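Long-range contacts in putative fimbrial associated sortase-like protein (PDB 6BWE), which is probably a class C sortase, a membrane-anchored cysteine transpeptidase that joins pilin subunits into pili, represented here by its catalytic domain: residues 158-164 and 200-206; 82-86 and 136-142; 146-150 and 211-215. The protein carries 2 engineered substitutions. All blocks are in the same frame, centred on the assembly; numbering follows the deposited sequence.

Contact 1 of 3, residues 158-164 and 200-206; sequences KYEVDAI and LVRAHRV
Asp162 projects from a bulge in strand 155-167 and reaches both Arg202 and His204 of the antiparallel neighbour. The bulge is evident in the register: Val161 pairs with Ala203, yet the next two residues share Arg202, whose O takes a short, straight bond from Asp162 N (2.8 Å) and a weak one from Ala163 N. Asp162 CG sits between backbone N and carbonyl carbon (chi1 60°), which spreads the carboxylate between two donors. OD2 receives His204 ND1 at 2.7 Å through its anti lone pair, with ring and carboxylate nearly coplanar. OD1 is gripped side-on by Arg202: NE (2.9 Å) comes to the syn lone pair, NH2 from above the carboxylate plane. Ala163 CB lies over one guanidinium face. On the other side of the sheet Ala203 CB is the small bump, lodged between Tyr159 CB (3.8 Å) and Val161 CG2 (4.5 Å), and Val161 CG1 abuts Val201 CG1 at 3.8 Å. Arg205, bent at chi2, lays CD over the Tyr159 ring, a CH-pi contact; Asp182 binds the polar ends of both. Asp162 and Ala163 facing Arg202 form a classic beta bulge, here in an antiparallel pair of the sortase beta-barrel.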
loop_
_atom_site.group_PDB
_atom_site.type_symbol
_atom_site.label_atom_id
_atom_site.label_comp_id
_atom_site.label_asym_id
_atom_site.label_seq_id
_atom_site.Cartn_x
_atom_site.Cartn_y
_atom_site.Cartn_z
ATOM N N LYS A 158 -6.727 -1.110 23.388
ATOM C CA LYS A 158 -5.719 -1.822 24.124
ATOM C C LYS A 158 -5.142 -2.910 23.229
ATOM O O LYS A 158 -5.866 -3.619 22.542
ATOM C CB LYS A 158 -6.279 -2.407 25.423
ATOM C CG LYS A 158 -5.232 -3.064 26.309
ATOM C CD LYS A 158 -5.866 -3.627 27.600
ATOM C CE LYS A 158 -4.797 -4.298 28.446
ATOM N NZ LYS A 158 -5.338 -4.906 29.704
ATOM N N TYR A 159 -3.826 -2.988 23.229
ATOM C CA TYR A 159 -3.098 -4.022 22.512
ATOM C C TYR A 159 -2.202 -4.735 23.499
ATOM O O TYR A 159 -1.832 -4.159 24.531
ATOM C CB TYR A 159 -2.267 -3.388 21.392
ATOM C CG TYR A 159 -3.149 -2.888 20.277
ATOM C CD1 TYR A 159 -3.369 -3.672 19.148
ATOM C CD2 TYR A 159 -3.804 -1.649 20.369
ATOM C CE1 TYR A 159 -4.228 -3.255 18.137
ATOM C CE2 TYR A 159 -4.678 -1.220 19.362
ATOM C CZ TYR A 159 -4.874 -2.026 18.252
ATOM O OH TYR A 159 -5.728 -1.668 17.245
ATOM N N GLU A 160 -1.834 -5.972 23.172
ATOM C CA GLU A 160 -0.934 -6.750 24.005
ATOM C C GLU A 160 0.222 -7.302 23.163
ATOM O O GLU A 160 -0.011 -7.896 22.121
ATOM C CB GLU A 160 -1.758 -7.864 24.676
ATOM C CG GLU A 160 -0.965 -9.019 25.210
ATOM C CD GLU A 160 -1.838 -10.065 25.900
ATOM O OE1 GLU A 160 -2.894 -9.708 26.493
ATOM O OE2 GLU A 160 -1.447 -11.243 25.843
ATOM N N VAL A 161 1.453 -7.147 23.646
ATOM C CA VAL A 161 2.643 -7.506 22.879
ATOM C C VAL A 161 2.732 -9.006 22.682
ATOM O O VAL A 161 2.557 -9.755 23.641
ATOM C CB VAL A 161 3.953 -7.016 23.552
ATOM C CG1 VAL A 161 5.187 -7.478 22.774
ATOM C CG2 VAL A 161 3.946 -5.490 23.661
ATOM N N ASP A 162 2.980 -9.423 21.442
ATOM C CA ASP A 162 3.080 -10.856 21.107
ATOM C C ASP A 162 4.331 -11.241 20.308
ATOM O O ASP A 162 4.550 -12.423 20.073
ATOM C CB ASP A 162 1.816 -11.358 20.381
ATOM C CG ASP A 162 1.545 -10.614 19.076
ATOM O OD1 ASP A 162 2.424 -10.548 18.216
ATOM O OD2 ASP A 162 0.434 -10.092 18.912
ATOM N N ALA A 163 5.152 -10.275 19.906
ATOM C CA ALA A 163 6.373 -10.563 19.155
ATOM C C ALA A 163 7.345 -9.387 19.228
ATOM O O ALA A 163 6.962 -8.204 19.221
ATOM C CB ALA A 163 6.076 -10.928 17.706
ATOM N N ILE A 164 8.613 -9.750 19.344
ATOM C CA ILE A 164 9.719 -8.829 19.513
ATOM C C ILE A 164 10.821 -9.331 18.589
ATOM O O ILE A 164 11.328 -10.418 18.800
ATOM C CB ILE A 164 10.196 -8.783 20.968
ATOM C CG1 ILE A 164 9.107 -8.213 21.871
ATOM C CG2 ILE A 164 11.456 -7.921 21.092
ATOM C CD1 ILE A 164 9.403 -8.322 23.355
ATOM N N LEU A 200 11.286 -4.282 16.188
ATOM C CA LEU A 200 9.855 -4.336 15.852
ATOM C C LEU A 200 9.163 -5.038 16.997
ATOM O O LEU A 200 9.473 -6.213 17.301
ATOM C CB LEU A 200 9.570 -5.120 14.550
ATOM C CG LEU A 200 9.725 -4.425 13.189
ATOM C CD1 LEU A 200 11.085 -3.781 13.026
ATOM C CD2 LEU A 200 9.478 -5.399 12.046
ATOM N N VAL A 201 8.207 -4.330 17.610
ATOM C CA VAL A 201 7.457 -4.837 18.720
ATOM C C VAL A 201 6.009 -4.903 18.225
ATOM O O VAL A 201 5.395 -3.850 17.968
ATOM C CB VAL A 201 7.565 -3.924 19.962
ATOM C CG1 VAL A 201 6.593 -4.369 21.061
ATOM C CG2 VAL A 201 8.962 -3.962 20.548
ATOM N N ARG A 202 5.502 -6.122 18.057
ATOM C CA ARG A 202 4.183 -6.355 17.509
ATOM C C ARG A 202 3.203 -6.688 18.625
ATOM O O ARG A 202 3.558 -7.396 19.612
ATOM C CB ARG A 202 4.240 -7.501 16.494
ATOM C CG ARG A 202 3.013 -7.614 15.605
ATOM C CD ARG A 202 3.073 -8.799 14.651
ATOM N NE ARG A 202 2.928 -10.061 15.410
ATOM C CZ ARG A 202 3.321 -11.265 14.996
ATOM N NH1 ARG A 202 3.873 -11.451 13.798
ATOM N NH2 ARG A 202 3.153 -12.313 15.806
ATOM N N ALA A 203 1.975 -6.230 18.463
ATOM C CA ALA A 203 0.937 -6.432 19.466
ATOM C C ALA A 203 -0.412 -6.626 18.819
ATOM O O ALA A 203 -0.607 -6.135 17.702
ATOM C CB ALA A 203 0.913 -5.238 20.404
ATOM N N HIS A 204 -1.339 -7.324 19.505
ATOM C CA HIS A 204 -2.652 -7.605 18.959
ATOM C C HIS A 204 -3.711 -6.997 19.861
ATOM O O HIS A 204 -3.502 -6.838 21.049
ATOM C CB HIS A 204 -2.888 -9.131 18.765
ATOM C CG HIS A 204 -2.825 -9.918 20.038
ATOM N ND1 HIS A 204 -1.644 -10.432 20.540
ATOM C CD2 HIS A 204 -3.783 -10.216 20.947
ATOM C CE1 HIS A 204 -1.886 -11.023 21.702
ATOM N NE2 HIS A 204 -3.175 -10.902 21.972
ATOM N N ARG A 205 -4.859 -6.671 19.278
ATOM C CA ARG A 205 -5.944 -6.037 19.996
ATOM C C ARG A 205 -6.514 -6.982 21.060
ATOM O O ARG A 205 -6.647 -8.171 20.820
ATOM C CB ARG A 205 -7.036 -5.665 19.017
ATOM C CG ARG A 205 -8.178 -4.845 19.595
ATOM C CD ARG A 205 -7.842 -3.364 19.707
ATOM N NE ARG A 205 -9.055 -2.657 20.091
ATOM C CZ ARG A 205 -10.040 -2.286 19.263
ATOM N NH1 ARG A 205 -9.975 -2.460 17.953
ATOM N NH2 ARG A 205 -11.092 -1.681 19.776
ATOM N N VAL A 206 -6.842 -6.442 22.221
ATOM C CA VAL A 206 -7.469 -7.216 23.285
ATOM C C VAL A 206 -8.574 -6.378 23.878
ATOM O O VAL A 206 -8.614 -5.155 23.684
ATOM C CB VAL A 206 -6.461 -7.638 24.397
ATOM C CG1 VAL A 206 -5.432 -8.600 23.843
ATOM C CG2 VAL A 206 -5.785 -6.438 25.059
HETATM O O HOH W 1 -9.214 -2.599 22.952
#

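Contact 2 of 3, residues 82-86 and 136-142; sequences SIPTI and FDNLEDV
In the sortase barrel, the end of strand 77-83 and the 3-10 turn after it pack against the long loop between strands 123-125 and 147-152 through two isoleucines, Ile83 and Ile86, which face Phe136, Asn138, Leu139, Asp141 and Val142. No hydrogen bond passes directly between the segments, so the evidence for the contact is apolar packing and one water. Ile86 buries the most surface. Its CG1 stands between backbone N and carbonyl carbon (chi1 59°), and the two branches fork over the opposite turn: CG2 rests on Asn138 O at 3.3 Å and on Asp141 CB at 3.9 Å, while CD1 reaches Val142 CG2 at 3.8 Å. That same Val142 methyl, CG2, also touches Ile83 CG2 at 4.0 Å, so one valine methyl touches both isoleucines. The other branch of Ile83, through CG1, brings CD1 to Phe136 CE1 (4.1 Å), its side chain crossing that of Phe136 at about a right angle; Leu139 CD1 is a looser neighbour of the same methyl. Water 2 bridges the polar margin, donating to Ile86 O at 2.7 Å and accepting from Asn138 ND2 at 3.1 Å. Each backbone is braced locally: Ile86 N bonds to Ile83 O, and Leu139 N to Phe136 O closes a type I turn that runs into a 3-10 segment. Asn138 O accepts Asp141 N as well as lying against Ile86. Leu186 touches Ile83, Phe136 and Leu139, which joins the cluster to strand 183-187. The side chain of Phe136 is about 6 Å from that of His127, the predicted proton donor/acceptor, and its backbone bonds to His127. The arrangement is thus a hydrophobic cluster beside the predicted catalytic histidine, in the loop after strand 123-125 of a sortase barrel.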
loop_
_atom_site.group_PDB
_atom_site.type_symbol
_atom_site.label_atom_id
_atom_site.label_comp_id
_atom_site.label_asym_id
_atom_site.label_seq_id
_atom_site.Cartn_x
_atom_site.Cartn_y
_atom_site.Cartn_z
ATOM N N SER A 82 0.309 5.017 25.245
ATOM C CA SER A 82 0.826 4.750 26.586
ATOM C C SER A 82 1.359 3.325 26.661
ATOM O O SER A 82 0.674 2.399 26.260
ATOM C CB SER A 82 -0.285 4.911 27.615
ATOM O OG SER A 82 0.199 4.617 28.901
ATOM N N ILE A 83 2.582 3.173 27.182
ATOM C CA ILE A 83 3.262 1.902 27.360
ATOM C C ILE A 83 3.759 1.910 28.819
ATOM O O ILE A 83 4.904 2.246 29.086
ATOM C CB ILE A 83 4.414 1.667 26.369
ATOM C CG1 ILE A 83 3.960 1.933 24.911
ATOM C CG2 ILE A 83 4.861 0.228 26.465
ATOM C CD1 ILE A 83 5.103 2.012 23.927
ATOM N N PRO A 84 2.870 1.596 29.769
ATOM C CA PRO A 84 3.233 1.809 31.176
ATOM C C PRO A 84 4.429 1.024 31.666
ATOM O O PRO A 84 5.168 1.534 32.550
ATOM C CB PRO A 84 1.982 1.378 31.964
ATOM C CG PRO A 84 1.047 0.826 30.978
ATOM C CD PRO A 84 1.448 1.294 29.612
ATOM N N THR A 85 4.696 -0.151 31.105
ATOM C CA THR A 85 5.856 -0.902 31.594
ATOM C C THR A 85 7.200 -0.218 31.362
ATOM O O THR A 85 8.196 -0.583 31.997
ATOM C CB THR A 85 5.913 -2.340 31.053
ATOM O OG1 THR A 85 5.915 -2.348 29.613
ATOM C CG2 THR A 85 4.744 -3.131 31.593
ATOM N N ILE A 86 7.263 0.730 30.420
ATOM C CA ILE A 86 8.460 1.543 30.230
ATOM C C ILE A 86 8.158 3.022 30.493
ATOM O O ILE A 86 8.952 3.881 30.131
ATOM C CB ILE A 86 9.092 1.355 28.826
ATOM C CG1 ILE A 86 8.077 1.716 27.735
ATOM C CG2 ILE A 86 9.589 -0.067 28.644
ATOM C CD1 ILE A 86 8.685 1.865 26.368
ATOM N N PHE A 136 11.590 6.545 22.114
ATOM C CA PHE A 136 11.529 5.087 22.174
ATOM C C PHE A 136 12.851 4.473 22.689
ATOM O O PHE A 136 13.126 3.287 22.434
ATOM C CB PHE A 136 11.142 4.514 20.788
ATOM C CG PHE A 136 9.667 4.299 20.543
ATOM C CD1 PHE A 136 8.689 4.456 21.511
ATOM C CD2 PHE A 136 9.262 3.876 19.289
ATOM C CE1 PHE A 136 7.363 4.187 21.244
ATOM C CE2 PHE A 136 7.909 3.609 19.032
ATOM C CZ PHE A 136 6.975 3.757 20.016
ATOM N N ASP A 137 13.652 5.244 23.441
ATOM C CA ASP A 137 14.931 4.748 23.997
ATOM C C ASP A 137 14.768 3.372 24.669
ATOM O O ASP A 137 15.660 2.548 24.597
ATOM C CB ASP A 137 15.449 5.651 25.113
ATOM C CG ASP A 137 16.167 6.877 24.640
ATOM O OD1 ASP A 137 16.370 7.081 23.430
ATOM O OD2 ASP A 137 16.499 7.691 25.564
ATOM N N ASN A 138 13.644 3.179 25.356
ATOM C CA ASN A 138 13.433 1.984 26.168
ATOM C C ASN A 138 12.421 1.004 25.590
ATOM O O ASN A 138 11.972 0.105 26.307
ATOM C CB ASN A 138 13.068 2.405 27.581
ATOM C CG ASN A 138 14.109 3.314 28.181
ATOM O OD1 ASN A 138 15.308 3.019 28.142
ATOM N ND2 ASN A 138 13.664 4.435 28.728
ATOM N N LEU A 139 12.112 1.114 24.281
ATOM C CA LEU A 139 11.214 0.140 23.636
ATOM C C LEU A 139 11.782 -1.282 23.737
ATOM O O LEU A 139 11.041 -2.252 23.842
ATOM C CB LEU A 139 10.973 0.497 22.153
ATOM C CG LEU A 139 9.932 -0.339 21.445
ATOM C CD1 LEU A 139 8.550 -0.098 22.061
ATOM C CD2 LEU A 139 9.922 -0.008 19.962
ATOM N N GLU A 140 13.114 -1.388 23.772
ATOM C CA GLU A 140 13.772 -2.658 24.030
ATOM C C GLU A 140 13.455 -3.357 25.362
ATOM O O GLU A 140 13.753 -4.543 25.484
ATOM C CB GLU A 140 15.285 -2.484 23.923
ATOM C CG GLU A 140 15.885 -1.696 25.093
ATOM C CD GLU A 140 17.291 -1.223 24.830
ATOM O OE1 GLU A 140 17.926 -1.685 23.860
ATOM O OE2 GLU A 140 17.784 -0.406 25.643
ATOM N N ASP A 141 12.878 -2.642 26.336
ATOM C CA ASP A 141 12.538 -3.202 27.647
ATOM C C ASP A 141 11.082 -3.660 27.752
ATOM O O ASP A 141 10.671 -4.191 28.771
ATOM C CB ASP A 141 12.828 -2.172 28.760
ATOM C CG ASP A 141 14.315 -1.826 28.883
ATOM O OD1 ASP A 141 15.156 -2.632 28.401
ATOM O OD2 ASP A 141 14.650 -0.745 29.464
ATOM N N VAL A 142 10.310 -3.464 26.687
ATOM C CA VAL A 142 8.969 -3.958 26.603
ATOM C C VAL A 142 9.071 -5.495 26.431
ATOM O O VAL A 142 9.880 -5.991 25.656
ATOM C CB VAL A 142 8.213 -3.352 25.400
ATOM C CG1 VAL A 142 6.845 -3.957 25.261
ATOM C CG2 VAL A 142 8.112 -1.835 25.527
HETATM O O HOH W 2 10.625 5.096 28.416
#

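Contact 3 of 3, residues 146-150 and 211-215; sequences DPIYI and NDPNL
Tyr149 lies on strand 147-152 of the sortase beta-barrel and points its side chain at the C-terminal tail of this construct, where Asp212, Asn214 and Leu215 receive it. The tail itself folds into a type I beta turn from Asp212 to Leu215, closed by Leu215 N to Asp212 O. From CB, the tyrosine places CG anti to its carbonyl carbon (chi1 -57°), which sends the ring outward from the strand into this turn. Tyr149 CD1, on one flank, meets the methyl Leu215 CD2 at 3.9 Å, and Tyr149 CE1 on the same flank comes to 3.4 Å from Asp212 OD1. Across the ring, Tyr149 CE2 lies against Asn214 CB at 3.7 Å. The hydroxyl then ends between two polar groups. Tyr149 OH donates to Asp212 OD1 at 2.6 Å, a short bond: the carboxylate oxygen lies at the ring edge, near the ring plane, and is met on its syn side, but well out of the carboxylate plane, with ring and carboxylate planes 79° apart. In return Tyr149 OH accepts Asn214 ND2 at 2.9 Å, in the amide plane and nearly straight at 170°. One oxygen therefore both gives and takes a hydrogen bond, which would fix the rotation of the O-H. The same OD1 also takes a salt bridge from Lys158 NZ, which probably offsets part of the carboxylate charge. Pro84 packs on both Tyr149 and Asn214. The other oxygen is held within the turn: Asp212 OD2 accepts Asn214 N at 3.1 Å, an Asx turn.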
loop_
_atom_site.group_PDB
_atom_site.type_symbol
_atom_site.label_atom_id
_atom_site.label_comp_id
_atom_site.label_asym_id
_atom_site.label_seq_id
_atom_site.Cartn_x
_atom_site.Cartn_y
_atom_site.Cartn_z
ATOM N N ASP A 146 3.048 -7.357 27.560
ATOM C CA ASP A 146 2.883 -5.991 28.083
ATOM C C ASP A 146 1.736 -5.289 27.342
ATOM O O ASP A 146 1.526 -5.549 26.166
ATOM C CB ASP A 146 4.162 -5.176 27.935
ATOM C CG ASP A 146 5.250 -5.550 28.971
ATOM O OD1 ASP A 146 5.039 -6.445 29.857
ATOM O OD2 ASP A 146 6.316 -4.883 28.903
ATOM N N PRO A 147 0.986 -4.419 28.026
ATOM C CA PRO A 147 -0.071 -3.688 27.336
ATOM C C PRO A 147 0.402 -2.379 26.683
ATOM O O PRO A 147 1.335 -1.716 27.170
ATOM C CB PRO A 147 -1.043 -3.375 28.461
ATOM C CG PRO A 147 -0.155 -3.150 29.627
ATOM C CD PRO A 147 0.934 -4.169 29.477
ATOM N N ILE A 148 -0.264 -2.036 25.596
ATOM C CA ILE A 148 -0.072 -0.775 24.870
ATOM C C ILE A 148 -1.452 -0.168 24.690
ATOM O O ILE A 148 -2.365 -0.877 24.251
ATOM C CB ILE A 148 0.542 -1.039 23.490
ATOM C CG1 ILE A 148 1.968 -1.613 23.641
ATOM C CG2 ILE A 148 0.554 0.218 22.634
ATOM C CD1 ILE A 148 2.448 -2.320 22.385
ATOM N N TYR A 149 -1.623 1.108 25.046
ATOM C CA TYR A 149 -2.922 1.784 24.925
ATOM C C TYR A 149 -2.839 2.919 23.901
ATOM O O TYR A 149 -1.980 3.794 24.033
ATOM C CB TYR A 149 -3.356 2.370 26.262
ATOM C CG TYR A 149 -3.430 1.335 27.376
ATOM C CD1 TYR A 149 -4.618 0.692 27.678
ATOM C CD2 TYR A 149 -2.296 0.970 28.079
ATOM C CE1 TYR A 149 -4.700 -0.249 28.717
ATOM C CE2 TYR A 149 -2.351 0.024 29.097
ATOM C CZ TYR A 149 -3.548 -0.588 29.411
ATOM O OH TYR A 149 -3.575 -1.548 30.411
ATOM N N ILE A 150 -3.750 2.940 22.928
ATOM C CA ILE A 150 -3.787 4.002 21.945
ATOM C C ILE A 150 -5.050 4.792 22.218
ATOM O O ILE A 150 -6.128 4.216 22.286
ATOM C CB ILE A 150 -3.785 3.467 20.498
ATOM C CG1 ILE A 150 -2.420 2.843 20.206
ATOM C CG2 ILE A 150 -4.039 4.626 19.529
ATOM C CD1 ILE A 150 -2.343 2.130 18.903
ATOM N N ASN A 211 -12.238 -0.349 34.053
ATOM C CA ASN A 211 -11.523 -0.005 35.306
ATOM C C ASN A 211 -9.998 -0.282 35.316
ATOM O O ASN A 211 -9.371 -0.228 36.379
ATOM C CB ASN A 211 -12.170 -0.737 36.505
ATOM C CG ASN A 211 -13.525 -0.168 36.884
ATOM O OD1 ASN A 211 -14.184 0.520 36.094
ATOM N ND2 ASN A 211 -13.951 -0.455 38.108
ATOM N N ASP A 212 -9.407 -0.558 34.148
ATOM C CA ASP A 212 -7.968 -0.858 34.024
ATOM C C ASP A 212 -7.172 0.275 34.702
ATOM O O ASP A 212 -7.300 1.448 34.292
ATOM C CB ASP A 212 -7.603 -0.983 32.522
ATOM C CG ASP A 212 -6.164 -1.428 32.272
ATOM O OD1 ASP A 212 -5.952 -2.146 31.270
ATOM O OD2 ASP A 212 -5.248 -1.066 33.048
ATOM N N PRO A 213 -6.348 -0.060 35.732
ATOM C CA PRO A 213 -5.549 0.967 36.438
ATOM C C PRO A 213 -4.901 2.012 35.519
ATOM O O PRO A 213 -4.929 3.204 35.828
ATOM C CB PRO A 213 -4.466 0.146 37.147
ATOM C CG PRO A 213 -5.073 -1.202 37.347
ATOM C CD PRO A 213 -6.042 -1.424 36.220
ATOM N N ASN A 214 -4.386 1.560 34.374
ATOM C CA ASN A 214 -3.603 2.398 33.463
ATOM C C ASN A 214 -4.364 3.500 32.731
ATOM O O ASN A 214 -3.725 4.388 32.163
ATOM C CB ASN A 214 -2.883 1.512 32.425
ATOM C CG ASN A 214 -1.877 0.558 33.063
ATOM O OD1 ASN A 214 -1.077 0.963 33.915
ATOM N ND2 ASN A 214 -1.908 -0.710 32.653
ATOM N N LEU A 215 -5.696 3.461 32.723
ATOM C CA LEU A 215 -6.492 4.457 31.973
ATOM C C LEU A 215 -6.533 5.855 32.640
ATOM O O LEU A 215 -5.921 6.134 33.683
ATOM C CB LEU A 215 -7.913 3.926 31.726
ATOM C CG LEU A 215 -7.995 2.614 30.933
ATOM C CD1 LEU A 215 -9.429 2.123 30.815
ATOM C CD2 LEU A 215 -7.361 2.778 29.556
ATOM O OXT LEU A 215 -7.179 6.775 32.126
#

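Overall arrangement
Contacts 1 and 3 lie on the neighbouring strands 155-167 and 147-152, while contact 2 starts from strand 77-83, on the other flank of 147-152; each has at least one segment on the same sheet. Contact 1 is a strand pair, partly buried, bonded along its backbone, with most of its charged side chains on the face of Glu160, Arg202 and His204, and Arg205 on the other. Contact 2, also partly buried, is almost wholly apolar and nearest the predicted catalytic histidine. Contact 3 is a surface contact in which a buried tyrosine reaches out to polar groups and one leucine of the tail. Val142 packs on Val161 between contacts 1 and 2; Thr85 OG1 bonds Asp146 OD2 between 2 and 3.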